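Local coordinates for protein GH5 (Bacteroidetes bacterium AC2a, PDB 4YHE) that belongs to glycoside hydrolase family 5 and, as a cellulase of the endoglucanase type, probably hydrolyses beta-glucosidic bonds in the breakdown of cellulose, at residues L157-L162 with G202-R207; I317-R322 with Y375-I380. One frame throughout, in Å; residues are numbered along the deposited sequence.

Contact 1: L157-L162 with G202-R207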
ATOM      1  N   LEU A 157      13.344   6.695  -4.455  1.00 18.57           N
ATOM      2  CA  LEU A 157      11.968   7.193  -4.669  1.00 18.39           C
ATOM      3  C   LEU A 157      11.240   6.288  -5.681  1.00 18.40           C
ATOM      4  O   LEU A 157      11.657   6.178  -6.829  1.00 20.22           O
ATOM      5  CB  LEU A 157      11.976   8.638  -5.165  1.00 18.16           C
ATOM      6  CG  LEU A 157      10.616   9.282  -5.498  1.00 18.89           C
ATOM      7  CD1 LEU A 157       9.716   9.254  -4.272  1.00 18.70           C
ATOM      8  CD2 LEU A 157      10.766  10.695  -6.011  1.00 19.35           C
ATOM      9  N   VAL A 158      10.160   5.648  -5.219  1.00 18.35           N
ATOM     10  CA  VAL A 158       9.335   4.722  -6.000  1.00 16.46           C
ATOM     11  C   VAL A 158       8.010   5.398  -6.337  1.00 15.89           C
ATOM     12  O   VAL A 158       7.428   6.077  -5.488  1.00 15.50           O
ATOM     13  CB  VAL A 158       9.023   3.449  -5.181  1.00 17.28           C
ATOM     14  CG1 VAL A 158       8.084   2.501  -5.932  1.00 17.57           C
ATOM     15  CG2 VAL A 158      10.286   2.706  -4.745  1.00 17.41           C
ATOM     16  N   PHE A 159       7.561   5.258  -7.573  1.00 15.52           N
ATOM     17  CA  PHE A 159       6.237   5.714  -7.954  1.00 16.71           C
ATOM     18  C   PHE A 159       5.304   4.500  -8.000  1.00 16.75           C
ATOM     19  O   PHE A 159       5.630   3.493  -8.644  1.00 17.75           O
ATOM     20  CB  PHE A 159       6.219   6.357  -9.340  1.00 17.99           C
ATOM     21  CG  PHE A 159       6.958   7.662  -9.451  1.00 18.78           C
ATOM     22  CD1 PHE A 159       7.393   8.358  -8.346  1.00 18.91           C
ATOM     23  CD2 PHE A 159       7.186   8.207 -10.703  1.00 19.77           C
ATOM     24  CE1 PHE A 159       8.067   9.554  -8.491  1.00 19.52           C
ATOM     25  CE2 PHE A 159       7.853   9.413 -10.866  1.00 20.43           C
ATOM     26  CZ  PHE A 159       8.296  10.087  -9.753  1.00 21.40           C
ATOM     27  N   GLU A 160       4.148   4.611  -7.347  1.00 15.41           N
ATOM     28  CA  GLU A 160       3.103   3.604  -7.415  1.00 15.18           C
ATOM     29  C   GLU A 160       1.955   4.208  -8.229  1.00 15.24           C
ATOM     30  O   GLU A 160       1.446   5.270  -7.877  1.00 15.99           O
ATOM     31  CB  GLU A 160       2.685   3.232  -6.013  1.00 15.34           C
ATOM     32  CG  GLU A 160       1.513   2.275  -5.898  1.00 15.79           C
ATOM     33  CD  GLU A 160       1.102   2.121  -4.444  1.00 16.45           C
ATOM     34  OE1 GLU A 160       1.843   1.469  -3.648  1.00 16.41           O
ATOM     35  OE2 GLU A 160       0.051   2.705  -4.104  1.00 17.84           O
ATOM     36  N   THR A 161       1.589   3.548  -9.324  1.00 14.96           N
ATOM     37  CA  THR A 161       0.781   4.176 -10.367  1.00 15.88           C
ATOM     38  C   THR A 161      -0.598   4.625  -9.920  1.00 17.41           C
ATOM     39  O   THR A 161      -1.071   5.696 -10.339  1.00 19.42           O
ATOM     40  CB  THR A 161       0.596   3.255 -11.590  1.00 16.49           C
ATOM     41  OG1 THR A 161       0.106   1.972 -11.195  1.00 17.10           O
ATOM     42  CG2 THR A 161       1.902   3.069 -12.300  1.00 16.71           C
ATOM     43  N   LEU A 162      -1.245   3.759  -9.148  1.00 16.24           N
ATOM     44  CA  LEU A 162      -2.638   3.867  -8.745  1.00 18.88           C
ATOM     45  C   LEU A 162      -2.768   3.153  -7.407  1.00 17.32           C
ATOM     46  O   LEU A 162      -1.853   2.441  -6.995  1.00 17.09           O
ATOM     47  CB  LEU A 162      -3.539   3.138  -9.736  1.00 20.36           C
ATOM     48  CG  LEU A 162      -3.383   3.526 -11.199  1.00 21.25           C
ATOM     49  CD1 LEU A 162      -4.137   2.549 -12.082  1.00 23.09           C
ATOM     50  CD2 LEU A 162      -3.958   4.914 -11.369  1.00 23.67           C
ATOM     51  N   GLY A 202      15.111  11.983 -17.166  1.00 28.36           N
ATOM     52  CA  GLY A 202      16.070  11.885 -16.078  1.00 29.27           C
ATOM     53  C   GLY A 202      15.993  10.567 -15.352  1.00 28.27           C
ATOM     54  O   GLY A 202      15.917   9.510 -15.967  1.00 31.82           O
ATOM     55  N   LYS A 203      15.982  10.612 -14.033  1.00 28.31           N
ATOM     56  CA  LYS A 203      16.030   9.382 -13.265  1.00 29.34           C
ATOM     57  C   LYS A 203      14.709   8.613 -13.266  1.00 26.44           C
ATOM     58  O   LYS A 203      14.667   7.502 -12.785  1.00 28.27           O
ATOM     59  CB  LYS A 203      16.536   9.659 -11.867  1.00 32.45           C
ATOM     60  CG  LYS A 203      17.982  10.168 -11.891  1.00 33.55           C
ATOM     61  CD  LYS A 203      18.438  10.550 -10.499  1.00 35.11           C
ATOM     62  CE  LYS A 203      19.852  11.111 -10.485  1.00 36.47           C
ATOM     63  NZ  LYS A 203      20.203  11.639  -9.140  1.00 36.71           N
ATOM     64  N   ASN A 204      13.648   9.185 -13.833  1.00 25.24           N
ATOM     65  CA  ASN A 204      12.434   8.402 -14.056  1.00 26.58           C
ATOM     66  C   ASN A 204      12.672   7.245 -15.036  1.00 30.26           C
ATOM     67  O   ASN A 204      11.819   6.365 -15.153  1.00 30.44           O
ATOM     68  CB  ASN A 204      11.316   9.270 -14.576  1.00 25.26           C
ATOM     69  CG  ASN A 204      10.966  10.379 -13.623  1.00 26.07           C
ATOM     70  OD1 ASN A 204      10.552  10.124 -12.492  1.00 25.32           O
ATOM     71  ND2 ASN A 204      11.159  11.617 -14.055  1.00 24.46           N
ATOM     72  N   GLU A 205      13.803   7.274 -15.763  1.00 32.34           N
ATOM     73  CA  GLU A 205      14.135   6.235 -16.735  1.00 35.09           C
ATOM     74  C   GLU A 205      14.295   4.872 -16.123  1.00 30.98           C
ATOM     75  O   GLU A 205      13.901   3.891 -16.729  1.00 31.29           O
ATOM     76  CB  GLU A 205      15.438   6.556 -17.492  1.00 37.33           C
ATOM     77  CG  GLU A 205      15.870   5.500 -18.531  1.00 42.17           C
ATOM     78  CD  GLU A 205      15.052   5.547 -19.825  1.00 45.11           C
ATOM     79  OE1 GLU A 205      13.920   6.091 -19.784  1.00 50.12           O
ATOM     80  OE2 GLU A 205      15.532   5.061 -20.893  1.00 46.03           O
ATOM     81  N   THR A 206      14.923   4.808 -14.962  1.00 29.65           N
ATOM     82  CA  THR A 206      15.223   3.542 -14.318  1.00 30.31           C
ATOM     83  C   THR A 206      14.639   3.439 -12.909  1.00 26.80           C
ATOM     84  O   THR A 206      15.080   2.616 -12.117  1.00 28.81           O
ATOM     85  CB  THR A 206      16.735   3.387 -14.207  1.00 32.14           C
ATOM     86  OG1 THR A 206      17.234   4.521 -13.507  1.00 33.18           O
ATOM     87  CG2 THR A 206      17.350   3.342 -15.592  1.00 34.36           C
ATOM     88  N   ARG A 207      13.680   4.306 -12.597  1.00 23.82           N
ATOM     89  CA  ARG A 207      12.977   4.271 -11.315  1.00 23.25           C
ATOM     90  C   ARG A 207      12.145   2.983 -11.228  1.00 20.92           C
ATOM     91  O   ARG A 207      11.558   2.556 -12.236  1.00 20.73           O
ATOM     92  CB  ARG A 207      12.025   5.479 -11.227  1.00 23.63           C
ATOM     93  CG  ARG A 207      11.279   5.601  -9.905  1.00 24.27           C
ATOM     94  CD  ARG A 207      10.427   6.871  -9.772  1.00 22.51           C
ATOM     95  NE  ARG A 207      11.047   8.117 -10.221  1.00 21.25           N
ATOM     96  CZ  ARG A 207      12.134   8.692  -9.708  1.00 21.85           C
ATOM     97  NH1 ARG A 207      12.796   8.159  -8.694  1.00 22.41           N
ATOM     98  NH2 ARG A 207      12.577   9.833 -10.230  1.00 23.48           N
TER
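Arg207 meets Leu157 and Phe159 from the loop that leads into the next strand, and two kinds of interaction hold it there. The first is polar. Arg207 NH1 donates to the backbone oxygen Leu157 O at 2.9 Å, tilted 28° from the carbonyl plane. Within its own loop Arg207 grips Asn204 side-on. Arg207 NE lies 3.1 Å and Arg207 NH2 3.0 Å from Asn204 OD1, which sits at the guanidinium edge, in its plane. Both nitrogens reach OD1 from the same face of the amide. NH2 also bonds to Asp153 O, and Asn204 ND2 bonds to Gly201 O and Gly147 O. The buried charge is therefore gripped at all three nitrogens, which fixes the rotation of the guanidinium.

The second kind is packing on the aromatic ring. Arg207 CD stands over the centre of the Phe159 ring, 3.5 Å from its centroid, a CH-pi contact. The chain bends at chi3 (-44°), so NE also lies over that face, and Arg207 CZ stands off-centre, 4.5 Å from the Phe159 centroid, in a cation-pi contact. Ring and guanidinium planes are 39° apart. Leu157 CD2 lies over the rim of one guanidinium face.

This buried contact packs the loop between helix 181-199 and strand 209-212 onto strand 157-160, within one beta-alpha-beta unit of the TIM barrel. Phe159 also touches Ile197 of that helix, and Leu157 touches Val98 of the parallel neighbour strand 97-101.

Contact 2: I317-R322 with Y375-I380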
ATOM      1  N   ILE A 317       2.737 -13.327  10.045  1.00 17.12           N
ATOM      2  CA  ILE A 317       2.637 -12.947   8.643  1.00 16.12           C
ATOM      3  C   ILE A 317       3.889 -12.231   8.104  1.00 16.49           C
ATOM      4  O   ILE A 317       4.278 -12.446   6.958  1.00 16.97           O
ATOM      5  CB  ILE A 317       1.354 -12.132   8.329  1.00 16.44           C
ATOM      6  CG1 ILE A 317       1.429 -10.709   8.856  1.00 17.05           C
ATOM      7  CG2 ILE A 317       0.118 -12.885   8.838  1.00 17.53           C
ATOM      8  CD1 ILE A 317       0.174  -9.893   8.547  1.00 16.77           C
ATOM      9  N   CYS A 318       4.520 -11.410   8.935  1.00 16.62           N
ATOM     10  CA  CYS A 318       5.706 -10.689   8.532  1.00 16.54           C
ATOM     11  C   CYS A 318       6.901 -11.663   8.352  1.00 16.33           C
ATOM     12  O   CYS A 318       7.752 -11.437   7.513  1.00 14.61           O
ATOM     13  CB  CYS A 318       6.019  -9.584   9.521  1.00 15.87           C
ATOM     14  SG  CYS A 318       4.731  -8.251   9.499  1.00 15.96           S
ATOM     15  N   LYS A 319       6.929 -12.717   9.144  1.00 18.09           N
ATOM     16  CA  LYS A 319       7.973 -13.759   8.959  1.00 18.37           C
ATOM     17  C   LYS A 319       7.712 -14.460   7.640  1.00 18.49           C
ATOM     18  O   LYS A 319       8.596 -14.597   6.791  1.00 18.27           O
ATOM     19  CB  LYS A 319       7.997 -14.755  10.111  1.00 19.12           C
ATOM     20  CG  LYS A 319       8.989 -15.893   9.892  1.00 19.19           C
ATOM     21  CD  LYS A 319      10.379 -15.379   9.591  1.00 18.55           C
ATOM     22  CE  LYS A 319      11.451 -16.468   9.809  1.00 20.19           C
ATOM     23  NZ  LYS A 319      12.647 -16.187   8.966  1.00 19.12           N
ATOM     24  N   ALA A 320       6.460 -14.831   7.421  1.00 17.72           N
ATOM     25  CA  ALA A 320       6.106 -15.466   6.157  1.00 18.21           C
ATOM     26  C   ALA A 320       6.485 -14.614   4.932  1.00 17.74           C
ATOM     27  O   ALA A 320       6.913 -15.137   3.898  1.00 16.42           O
ATOM     28  CB  ALA A 320       4.617 -15.840   6.145  1.00 18.18           C
ATOM     29  N   MET A 321       6.333 -13.288   5.036  1.00 16.82           N
ATOM     30  CA  MET A 321       6.692 -12.391   3.964  1.00 16.18           C
ATOM     31  C   MET A 321       8.207 -12.360   3.717  1.00 16.36           C
ATOM     32  O   MET A 321       8.647 -12.503   2.591  1.00 15.33           O
ATOM     33  CB  MET A 321       6.203 -10.953   4.275  1.00 15.17           C
ATOM     34  CG  MET A 321       4.684 -10.805   4.226  1.00 15.61           C
ATOM     35  SD  MET A 321       4.179  -9.252   5.007  1.00 16.78           S
ATOM     36  CE  MET A 321       2.382  -9.438   4.963  1.00 17.72           C
ATOM     37  N   ARG A 322       8.977 -12.150   4.780  1.00 17.47           N
ATOM     38  CA  ARG A 322      10.432 -12.174   4.680  1.00 18.94           C
ATOM     39  C   ARG A 322      10.923 -13.451   3.980  1.00 17.58           C
ATOM     40  O   ARG A 322      11.733 -13.382   3.066  1.00 17.68           O
ATOM     41  CB  ARG A 322      11.029 -12.087   6.069  1.00 18.89           C
ATOM     42  CG  ARG A 322      12.520 -12.381   6.161  1.00 20.44           C
ATOM     43  CD  ARG A 322      13.373 -11.344   5.451  1.00 22.19           C
ATOM     44  NE  ARG A 322      14.778 -11.766   5.399  1.00 22.93           N
ATOM     45  CZ  ARG A 322      15.641 -11.697   6.409  1.00 22.98           C
ATOM     46  NH1 ARG A 322      15.313 -11.175   7.585  1.00 19.76           N
ATOM     47  NH2 ARG A 322      16.878 -12.142   6.223  1.00 23.80           N
ATOM     48  N   TYR A 375      14.838 -19.160  14.011  1.00 22.94           N
ATOM     49  CA  TYR A 375      13.584 -18.399  14.095  1.00 21.36           C
ATOM     50  C   TYR A 375      12.838 -18.716  12.818  1.00 20.46           C
ATOM     51  O   TYR A 375      13.268 -18.365  11.729  1.00 22.69           O
ATOM     52  CB  TYR A 375      13.877 -16.897  14.228  1.00 21.17           C
ATOM     53  CG  TYR A 375      12.630 -16.017  14.341  1.00 21.08           C
ATOM     54  CD1 TYR A 375      11.927 -15.919  15.537  1.00 20.89           C
ATOM     55  CD2 TYR A 375      12.155 -15.297  13.237  1.00 20.91           C
ATOM     56  CE1 TYR A 375      10.783 -15.123  15.634  1.00 21.95           C
ATOM     57  CE2 TYR A 375      10.987 -14.511  13.339  1.00 19.78           C
ATOM     58  CZ  TYR A 375      10.317 -14.443  14.533  1.00 19.59           C
ATOM     59  OH  TYR A 375       9.192 -13.630  14.697  1.00 20.20           O
ATOM     60  N   THR A 376      11.738 -19.434  12.967  1.00 21.24           N
ATOM     61  CA  THR A 376      11.019 -19.966  11.846  1.00 21.17           C
ATOM     62  C   THR A 376       9.523 -19.728  12.035  1.00 20.36           C
ATOM     63  O   THR A 376       9.042 -19.410  13.117  1.00 20.51           O
ATOM     64  CB  THR A 376      11.218 -21.502  11.743  1.00 20.93           C
ATOM     65  OG1 THR A 376      10.620 -22.117  12.871  1.00 21.24           O
ATOM     66  CG2 THR A 376      12.704 -21.883  11.719  1.00 22.86           C
ATOM     67  N   LEU A 377       8.787 -19.998  10.976  1.00 22.46           N
ATOM     68  CA  LEU A 377       7.356 -19.901  11.044  1.00 21.91           C
ATOM     69  C   LEU A 377       6.828 -20.869  12.120  1.00 21.72           C
ATOM     70  O   LEU A 377       5.970 -20.516  12.926  1.00 21.82           O
ATOM     71  CB  LEU A 377       6.785 -20.221   9.675  1.00 23.17           C
ATOM     72  CG  LEU A 377       5.582 -19.386   9.317  1.00 25.51           C
ATOM     73  CD1 LEU A 377       5.760 -17.897   9.652  1.00 24.09           C
ATOM     74  CD2 LEU A 377       5.218 -19.604   7.852  1.00 26.32           C
ATOM     75  N   GLN A 378       7.402 -22.070  12.165  1.00 23.37           N
ATOM     76  CA  GLN A 378       7.041 -23.050  13.185  1.00 24.52           C
ATOM     77  C   GLN A 378       7.267 -22.551  14.613  1.00 22.12           C
ATOM     78  O   GLN A 378       6.414 -22.756  15.462  1.00 22.97           O
ATOM     79  CB  GLN A 378       7.759 -24.411  12.962  1.00 26.65           C
ATOM     80  CG  GLN A 378       7.169 -25.514  13.845  1.00 28.97           C
ATOM     81  CD  GLN A 378       5.774 -25.947  13.417  1.00 32.55           C
ATOM     82  OE1 GLN A 378       5.515 -26.173  12.217  1.00 36.70           O
ATOM     83  NE2 GLN A 378       4.867 -26.102  14.393  1.00 33.14           N
ATOM     84  N   SER A 379       8.397 -21.899  14.880  1.00 22.60           N
ATOM     85  CA  SER A 379       8.678 -21.388  16.226  1.00 22.19           C
ATOM     86  C   SER A 379       7.704 -20.302  16.650  1.00 22.22           C
ATOM     87  O   SER A 379       7.277 -20.279  17.785  1.00 20.52           O
ATOM     88  CB  SER A 379      10.116 -20.906  16.390  1.00 24.69           C
ATOM     89  OG  SER A 379      10.453 -19.821  15.559  1.00 27.73           O
ATOM     90  N   ILE A 380       7.305 -19.444  15.715  1.00 22.92           N
ATOM     91  CA  ILE A 380       6.254 -18.452  16.008  1.00 21.30           C
ATOM     92  C   ILE A 380       4.921 -19.159  16.282  1.00 20.29           C
ATOM     93  O   ILE A 380       4.272 -18.929  17.307  1.00 20.85           O
ATOM     94  CB  ILE A 380       6.099 -17.477  14.831  1.00 20.60           C
ATOM     95  CG1 ILE A 380       7.396 -16.728  14.552  1.00 21.18           C
ATOM     96  CG2 ILE A 380       5.037 -16.444  15.173  1.00 20.47           C
ATOM     97  CD1 ILE A 380       7.483 -16.150  13.147  1.00 20.15           C
TER
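Lys319 makes this a mainly apolar packing contact between helix 304-323, on the outside of the barrel, and the start of the short C-terminal helix 377-382. With CG anti to the backbone N (chi1 176°) and a bend at chi2, the lysine chain runs past Tyr375. Lys319 CB is pressed against Ile380 CD1 at 3.4 Å, tighter than usual for two carbons. Lys319 CG meets Leu377 CD1 at 3.8 Å. Lys319 CE lies 3.7 Å from Tyr375 CD2, and the two side chains slide past each other in opposite directions. Lys319 CE also comes within 3.3 Å of the backbone oxygen Tyr375 O. Leu377 spreads its other methyl, CD2, to Ala320 CB at 4.2 Å.

Thr376 is the N-cap of the second helix. Thr376 OG1 accepts from Ser379 N at 3.0 Å, and Ser379 OG donates back to Thr376 O. These bonds hold the first turn, from which Ile380 and the end of Leu377 reach the lysine.

Lys319 NZ forms a salt bridge with Asp323, and Tyr375 OH bonds to Ser367. With an alanine here the CB contact to Ile380 would remain, but losing the other methylenes would probably open a gap beside the Tyr375 ring and leave Asp323 without its charged mate. The lysine thus packs by its methylenes, while its ammonium pairs with Asp323 of the same helix, which probably lets the chain lie buried.

From the N terminus the chain lays down three barrel strands before it reaches strand 157-160, the fourth of eight. It then passes through helix 181-199 and returns at 202-207, where contact 1 closes a beta-alpha-beta crossover just before strand 209-212. Contact 2 opens more than a hundred residues later, on helix 304-323. The chain then runs through the last barrel strand, 327-332, and helix 357-369 before 375-380 closes the second loop. The two contacts are in series, neither nested nor crossed. The centres of contact 1 and contact 2 lie about 31 Å apart. Contact 1 ties a strand to the loop entering its neighbour, whereas contact 2 fastens the C-terminal helix to helix 304-323, outside the barrel.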